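Local coordinates for protein carbonic anhydrase (Sordaria macrospora, PDB 4O1K) that probably catalyses the reversible hydration of carbon dioxide to bicarbonate, as a zinc-dependent, tetrameric beta-class carbonic anhydrase, at residues A[136-148]-A[157-169]. Sequence-based numbering, arbitrary orientation. Where two conformers were deposited one is given.
Sequences NIRDVYRLHEKEL and RYERLVELNVYEQ
His144 and Glu168 reach for each other from opposite directions. His144 NE2 donates to Glu168 OE2 at 2.8 Å, on the anti lone pair of that oxygen, with the carboxylate plane turned 46° from the ring. Leu164 lies over one face of the imidazole, its CD2 3.9 Å from the ring centroid in a CH-pi contact. Further along, Glu147 crosses Arg160 at about a right angle. Arg160 NE meets Glu147 OE2 at 2.8 Å in a nearly straight bond, and NH2 adds a weak one to the same oxygen. The Arg160 chain bends at chi2 (54°), and the guanidinium also turns NH1 to Glu163 OE1 at 2.8 Å. With an alanine here, Glu147 and Glu163 would probably lose their shared positive partner, and the cover that CG helps to give Leu148 CD2 would thin.

The middle is mainly apolar round Leu148 and Leu161, while Val140 is a knob among Leu161 and the polar Asn165, Glu168 and Gln169. Leu148 fills a hole formed by Arg157, Arg160, Leu161 and Leu164, and its CD1 lies 4.0 Å from Leu161 CD1. Leu161 in turn sits among Ile137, Val140, Tyr141 and Leu148. The axes of segments 136-143 and 157-169 cross at 100°, 9.6 Å apart.

Arg171 forms a salt bridge with Glu168 OE1, and Asp149 takes the Tyr141 hydroxyl. A water joins Asn136 O to Gln169 NE2, which also donates to Asn165 OD1, about 8 Å from side chain to zinc ion; Gln169 OE1 takes Val84 N. On helix 130-143, Asp139 salt-bridges Lys175 of the second subunit.

Helices 130-143 and 145-150 thus both pack on helix 154-174. With Glu168 held through both oxygens and Arg160 shared by two carboxylates, these charged groups are probably kept in fixed orientation beside the mainly apolar centre.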
loop_
_atom_site.group_PDB
_atom_site.type_symbol
_atom_site.label_atom_id
_atom_site.label_comp_id
_atom_site.label_asym_id
_atom_site.label_seq_id
_atom_site.Cartn_x
_atom_site.Cartn_y
_atom_site.Cartn_z
ATOM N N ASN A 136 -6.194 0.428 -11.999
ATOM C CA ASN A 136 -5.610 1.737 -12.348
ATOM C C ASN A 136 -5.593 1.986 -13.829
ATOM O O ASN A 136 -5.702 3.131 -14.300
ATOM C CB ASN A 136 -4.181 1.793 -11.833
ATOM C CG ASN A 136 -4.134 1.824 -10.337
ATOM O OD1 ASN A 136 -3.759 0.845 -9.684
ATOM N ND2 ASN A 136 -4.504 2.952 -9.779
ATOM N N ILE A 137 -5.435 0.903 -14.578
ATOM C CA ILE A 137 -5.342 1.012 -16.009
ATOM C C ILE A 137 -6.745 1.240 -16.558
ATOM O O ILE A 137 -6.955 2.031 -17.496
ATOM C CB ILE A 137 -4.754 -0.258 -16.602
ATOM C CG1 ILE A 137 -3.290 -0.418 -16.159
ATOM C CG2 ILE A 137 -4.866 -0.212 -18.123
ATOM C CD1 ILE A 137 -2.806 -1.817 -16.267
ATOM N N ARG A 138 -7.717 0.557 -15.964
ATOM C CA ARG A 138 -9.081 0.780 -16.369
ATOM C C ARG A 138 -9.463 2.227 -16.071
ATOM O O ARG A 138 -10.196 2.828 -16.840
ATOM C CB ARG A 138 -10.009 -0.223 -15.705
ATOM C CG ARG A 138 -9.776 -1.649 -16.184
ATOM C CD ARG A 138 -10.901 -2.603 -15.705
ATOM N NE ARG A 138 -10.741 -2.953 -14.300
ATOM C CZ ARG A 138 -10.011 -3.981 -13.867
ATOM N NH1 ARG A 138 -9.377 -4.760 -14.737
ATOM N NH2 ARG A 138 -9.915 -4.246 -12.571
ATOM N N ASP A 139 -8.908 2.806 -15.001
ATOM C CA ASP A 139 -9.156 4.204 -14.684
ATOM C C ASP A 139 -8.595 5.101 -15.782
ATOM O O ASP A 139 -9.236 6.080 -16.198
ATOM C CB ASP A 139 -8.539 4.589 -13.336
ATOM C CG ASP A 139 -9.362 4.100 -12.145
ATOM O OD1 ASP A 139 -10.494 3.620 -12.350
ATOM O OD2 ASP A 139 -8.869 4.220 -11.001
ATOM N N VAL A 140 -7.399 4.776 -16.279
ATOM C CA VAL A 140 -6.862 5.526 -17.422
ATOM C C VAL A 140 -7.824 5.488 -18.613
ATOM O O VAL A 140 -8.150 6.543 -19.207
ATOM C CB VAL A 140 -5.471 5.021 -17.837
ATOM C CG1 VAL A 140 -5.053 5.673 -19.147
ATOM C CG2 VAL A 140 -4.451 5.320 -16.738
ATOM N N TYR A 141 -8.319 4.295 -18.952
ATOM C CA TYR A 141 -9.307 4.167 -20.044
ATOM C C TYR A 141 -10.479 5.119 -19.846
ATOM O O TYR A 141 -10.859 5.852 -20.765
ATOM C CB TYR A 141 -9.852 2.734 -20.161
ATOM C CG TYR A 141 -10.605 2.468 -21.462
ATOM C CD1 TYR A 141 -10.026 1.720 -22.487
ATOM C CD2 TYR A 141 -11.874 2.993 -21.682
ATOM C CE1 TYR A 141 -10.703 1.486 -23.690
ATOM C CE2 TYR A 141 -12.550 2.772 -22.886
ATOM C CZ TYR A 141 -11.958 2.014 -23.880
ATOM O OH TYR A 141 -12.639 1.793 -25.074
ATOM N N ARG A 142 -11.071 5.090 -18.654
ATOM C CA ARG A 142 -12.244 5.908 -18.391
ATOM C C ARG A 142 -11.930 7.402 -18.518
ATOM O O ARG A 142 -12.782 8.170 -18.938
ATOM C CB ARG A 142 -12.839 5.558 -17.017
ATOM C CG ARG A 142 -13.373 4.127 -16.950
ATOM C CD ARG A 142 -13.923 3.753 -15.562
ATOM N NE ARG A 142 -14.369 2.364 -15.548
ATOM C CZ ARG A 142 -13.797 1.395 -14.847
ATOM N NH1 ARG A 142 -12.761 1.650 -14.040
ATOM N NH2 ARG A 142 -14.279 0.160 -14.929
ATOM N N LEU A 143 -10.692 7.800 -18.225
ATOM C CA LEU A 143 -10.293 9.201 -18.320
ATOM C C LEU A 143 -10.253 9.689 -19.766
ATOM O O LEU A 143 -10.234 10.896 -20.025
ATOM C CB LEU A 143 -8.914 9.411 -17.688
ATOM C CG LEU A 143 -8.905 9.668 -16.179
ATOM C CD1 LEU A 143 -7.519 9.569 -15.613
ATOM C CD2 LEU A 143 -9.479 11.033 -15.883
ATOM N N HIS A 144 -10.218 8.749 -20.704
ATOM C CA HIS A 144 -10.098 9.079 -22.111
ATOM C C HIS A 144 -11.101 8.251 -22.891
ATOM O O HIS A 144 -10.872 7.882 -24.042
ATOM C CB HIS A 144 -8.677 8.773 -22.576
ATOM C CG HIS A 144 -7.634 9.560 -21.852
ATOM N ND1 HIS A 144 -7.266 10.832 -22.234
ATOM C CD2 HIS A 144 -6.895 9.262 -20.757
ATOM C CE1 HIS A 144 -6.338 11.285 -21.407
ATOM N NE2 HIS A 144 -6.087 10.346 -20.510
ATOM N N GLU A 145 -12.239 7.990 -22.256
ATOM C CA GLU A 145 -13.184 7.014 -22.767
ATOM C C GLU A 145 -13.696 7.373 -24.159
ATOM O O GLU A 145 -13.821 6.501 -25.034
ATOM C CB GLU A 145 -14.365 6.948 -21.820
ATOM C CG GLU A 145 -15.144 5.691 -21.951
ATOM C CD GLU A 145 -16.262 5.637 -20.954
ATOM O OE1 GLU A 145 -16.068 6.130 -19.820
ATOM O OE2 GLU A 145 -17.326 5.105 -21.311
ATOM N N LYS A 146 -13.994 8.659 -24.343
ATOM C CA LYS A 146 -14.514 9.176 -25.603
ATOM C C LYS A 146 -13.532 8.943 -26.743
ATOM O O LYS A 146 -13.924 8.472 -27.811
ATOM C CB LYS A 146 -14.768 10.671 -25.484
ATOM C CG LYS A 146 -16.109 11.060 -24.925
ATOM C CD LYS A 146 -16.215 12.577 -25.009
ATOM C CE LYS A 146 -17.646 13.064 -24.941
ATOM N NZ LYS A 146 -17.736 14.455 -25.503
ATOM N N GLU A 147 -12.267 9.287 -26.514
ATOM C CA GLU A 147 -11.237 9.143 -27.549
ATOM C C GLU A 147 -11.009 7.669 -27.858
ATOM O O GLU A 147 -10.920 7.278 -29.023
ATOM C CB GLU A 147 -9.916 9.795 -27.113
ATOM C CG GLU A 147 -8.733 9.419 -28.003
ATOM C CD GLU A 147 -7.408 10.024 -27.537
ATOM O OE1 GLU A 147 -7.384 10.727 -26.501
ATOM O OE2 GLU A 147 -6.388 9.783 -28.208
ATOM N N LEU A 148 -10.930 6.854 -26.809
ATOM C CA LEU A 148 -10.607 5.443 -26.978
ATOM C C LEU A 148 -11.726 4.668 -27.676
ATOM O O LEU A 148 -11.461 3.914 -28.621
ATOM C CB LEU A 148 -10.225 4.805 -25.643
ATOM C CG LEU A 148 -8.821 5.188 -25.144
ATOM C CD1 LEU A 148 -8.551 4.760 -23.681
ATOM C CD2 LEU A 148 -7.757 4.606 -26.085
ATOM N N ARG A 157 -6.688 0.666 -30.637
ATOM C CA ARG A 157 -7.189 1.131 -29.341
ATOM C C ARG A 157 -6.259 0.760 -28.184
ATOM O O ARG A 157 -6.003 1.578 -27.304
ATOM C CB ARG A 157 -8.601 0.592 -29.077
ATOM C CG ARG A 157 -9.367 1.392 -28.043
ATOM C CD ARG A 157 -10.721 0.781 -27.765
ATOM N NE ARG A 157 -11.418 0.500 -29.013
ATOM C CZ ARG A 157 -11.922 -0.693 -29.324
ATOM N NH1 ARG A 157 -11.816 -1.707 -28.471
ATOM N NH2 ARG A 157 -12.527 -0.876 -30.490
ATOM N N TYR A 158 -5.745 -0.455 -28.236
ATOM C CA TYR A 158 -4.886 -1.006 -27.209
ATOM C C TYR A 158 -3.550 -0.244 -27.164
ATOM O O TYR A 158 -3.042 0.101 -26.087
ATOM C CB TYR A 158 -4.722 -2.487 -27.547
ATOM C CG TYR A 158 -3.676 -3.249 -26.793
ATOM C CD1 TYR A 158 -3.370 -2.954 -25.480
ATOM C CD2 TYR A 158 -2.998 -4.288 -27.407
ATOM C CE1 TYR A 158 -2.397 -3.663 -24.803
ATOM C CE2 TYR A 158 -2.044 -5.006 -26.737
ATOM C CZ TYR A 158 -1.744 -4.682 -25.437
ATOM O OH TYR A 158 -0.796 -5.396 -24.763
ATOM N N GLU A 159 -3.008 0.057 -28.338
ATOM C CA GLU A 159 -1.746 0.800 -28.448
ATOM C C GLU A 159 -1.952 2.230 -27.939
ATOM O O GLU A 159 -1.083 2.802 -27.237
ATOM C CB GLU A 159 -1.218 0.767 -29.892
ATOM C CG GLU A 159 -0.923 -0.658 -30.362
ATOM C CD GLU A 159 -0.247 -0.724 -31.722
ATOM O OE1 GLU A 159 -0.313 0.267 -32.491
ATOM O OE2 GLU A 159 0.357 -1.782 -32.014
ATOM N N ARG A 160 -3.118 2.791 -28.263
ATOM C CA ARG A 160 -3.420 4.134 -27.810
ATOM C C ARG A 160 -3.516 4.131 -26.297
ATOM O O ARG A 160 -3.032 5.048 -25.660
ATOM C CB ARG A 160 -4.713 4.673 -28.441
ATOM C CG ARG A 160 -4.955 6.168 -28.202
ATOM C CD ARG A 160 -3.760 7.045 -28.643
ATOM N NE ARG A 160 -3.958 8.439 -28.256
ATOM C CZ ARG A 160 -2.980 9.258 -27.884
ATOM N NH1 ARG A 160 -1.730 8.826 -27.856
ATOM N NH2 ARG A 160 -3.247 10.506 -27.529
ATOM N N LEU A 161 -4.151 3.106 -25.723
ATOM C CA LEU A 161 -4.231 2.967 -24.261
ATOM C C LEU A 161 -2.857 2.863 -23.613
ATOM O O LEU A 161 -2.619 3.417 -22.531
ATOM C CB LEU A 161 -5.052 1.732 -23.885
ATOM C CG LEU A 161 -5.185 1.451 -22.386
ATOM C CD1 LEU A 161 -5.768 2.647 -21.650
ATOM C CD2 LEU A 161 -6.030 0.208 -22.146
ATOM N N VAL A 162 -1.950 2.146 -24.260
ATOM C CA VAL A 162 -0.587 2.014 -23.742
ATOM C C VAL A 162 0.014 3.414 -23.648
ATOM O O VAL A 162 0.638 3.796 -22.603
ATOM C CB VAL A 162 0.263 1.134 -24.683
ATOM C CG1 VAL A 162 1.746 1.369 -24.473
ATOM C CG2 VAL A 162 -0.071 -0.351 -24.467
ATOM N N GLU A 163 -0.210 4.189 -24.718
ATOM C CA GLU A 163 0.344 5.554 -24.804
ATOM C C GLU A 163 -0.261 6.487 -23.735
ATOM O O GLU A 163 0.450 7.220 -23.018
ATOM C CB GLU A 163 0.103 6.130 -26.214
ATOM C CG GLU A 163 0.862 5.353 -27.300
ATOM C CD GLU A 163 0.472 5.749 -28.722
ATOM O OE1 GLU A 163 -0.445 6.576 -28.899
ATOM O OE2 GLU A 163 1.101 5.215 -29.659
ATOM N N LEU A 164 -1.582 6.518 -23.673
ATOM C CA LEU A 164 -2.259 7.325 -22.659
ATOM C C LEU A 164 -1.888 6.930 -21.243
ATOM O O LEU A 164 -1.876 7.770 -20.342
ATOM C CB LEU A 164 -3.768 7.242 -22.843
ATOM C CG LEU A 164 -4.169 7.974 -24.139
ATOM C CD1 LEU A 164 -5.589 7.623 -24.501
ATOM C CD2 LEU A 164 -4.044 9.459 -23.921
ATOM N N ASN A 165 -1.650 5.643 -21.013
ATOM C CA ASN A 165 -1.209 5.193 -19.697
ATOM C C ASN A 165 0.137 5.811 -19.406
ATOM O O ASN A 165 0.348 6.339 -18.332
ATOM C CB ASN A 165 -1.070 3.671 -19.634
ATOM C CG ASN A 165 -0.757 3.166 -18.226
ATOM O OD1 ASN A 165 -1.385 3.590 -17.230
ATOM N ND2 ASN A 165 0.218 2.258 -18.132
ATOM N N VAL A 166 1.068 5.732 -20.352
ATOM C CA VAL A 166 2.349 6.419 -20.110
ATOM C C VAL A 166 2.125 7.901 -19.741
ATOM O O VAL A 166 2.671 8.384 -18.741
ATOM C CB VAL A 166 3.263 6.344 -21.305
ATOM C CG1 VAL A 166 4.506 7.260 -21.069
ATOM C CG2 VAL A 166 3.743 4.902 -21.465
ATOM N N TYR A 167 1.315 8.606 -20.536
ATOM C CA TYR A 167 1.026 10.036 -20.254
ATOM C C TYR A 167 0.454 10.257 -18.831
ATOM O O TYR A 167 0.925 11.127 -18.086
ATOM C CB TYR A 167 0.079 10.589 -21.340
ATOM C CG TYR A 167 -0.573 11.914 -21.009
ATOM C CD1 TYR A 167 0.073 13.121 -21.260
ATOM C CD2 TYR A 167 -1.838 11.951 -20.465
ATOM C CE1 TYR A 167 -0.548 14.334 -20.961
ATOM C CE2 TYR A 167 -2.458 13.134 -20.163
ATOM C CZ TYR A 167 -1.812 14.320 -20.414
ATOM O OH TYR A 167 -2.463 15.491 -20.100
ATOM N N GLU A 168 -0.551 9.465 -18.452
ATOM C CA GLU A 168 -1.171 9.586 -17.125
ATOM C C GLU A 168 -0.203 9.266 -15.992
ATOM O O GLU A 168 -0.244 9.939 -14.943
ATOM C CB GLU A 168 -2.442 8.738 -16.993
ATOM C CG GLU A 168 -3.634 9.239 -17.808
ATOM C CD GLU A 168 -4.072 10.672 -17.438
ATOM O OE1 GLU A 168 -3.755 11.158 -16.328
ATOM O OE2 GLU A 168 -4.754 11.310 -18.260
ATOM N N GLN A 169 0.668 8.263 -16.178
ATOM C CA GLN A 169 1.647 7.950 -15.127
ATOM C C GLN A 169 2.695 9.053 -15.021
ATOM O O GLN A 169 3.191 9.369 -13.922
ATOM C CB GLN A 169 2.299 6.562 -15.300
ATOM C CG GLN A 169 1.300 5.378 -15.424
ATOM C CD GLN A 169 0.161 5.422 -14.419
ATOM O OE1 GLN A 169 0.390 5.599 -13.223
ATOM N NE2 GLN A 169 -1.081 5.256 -14.904
HETATM O O HOH W 1 -3.740 5.413 -13.236
#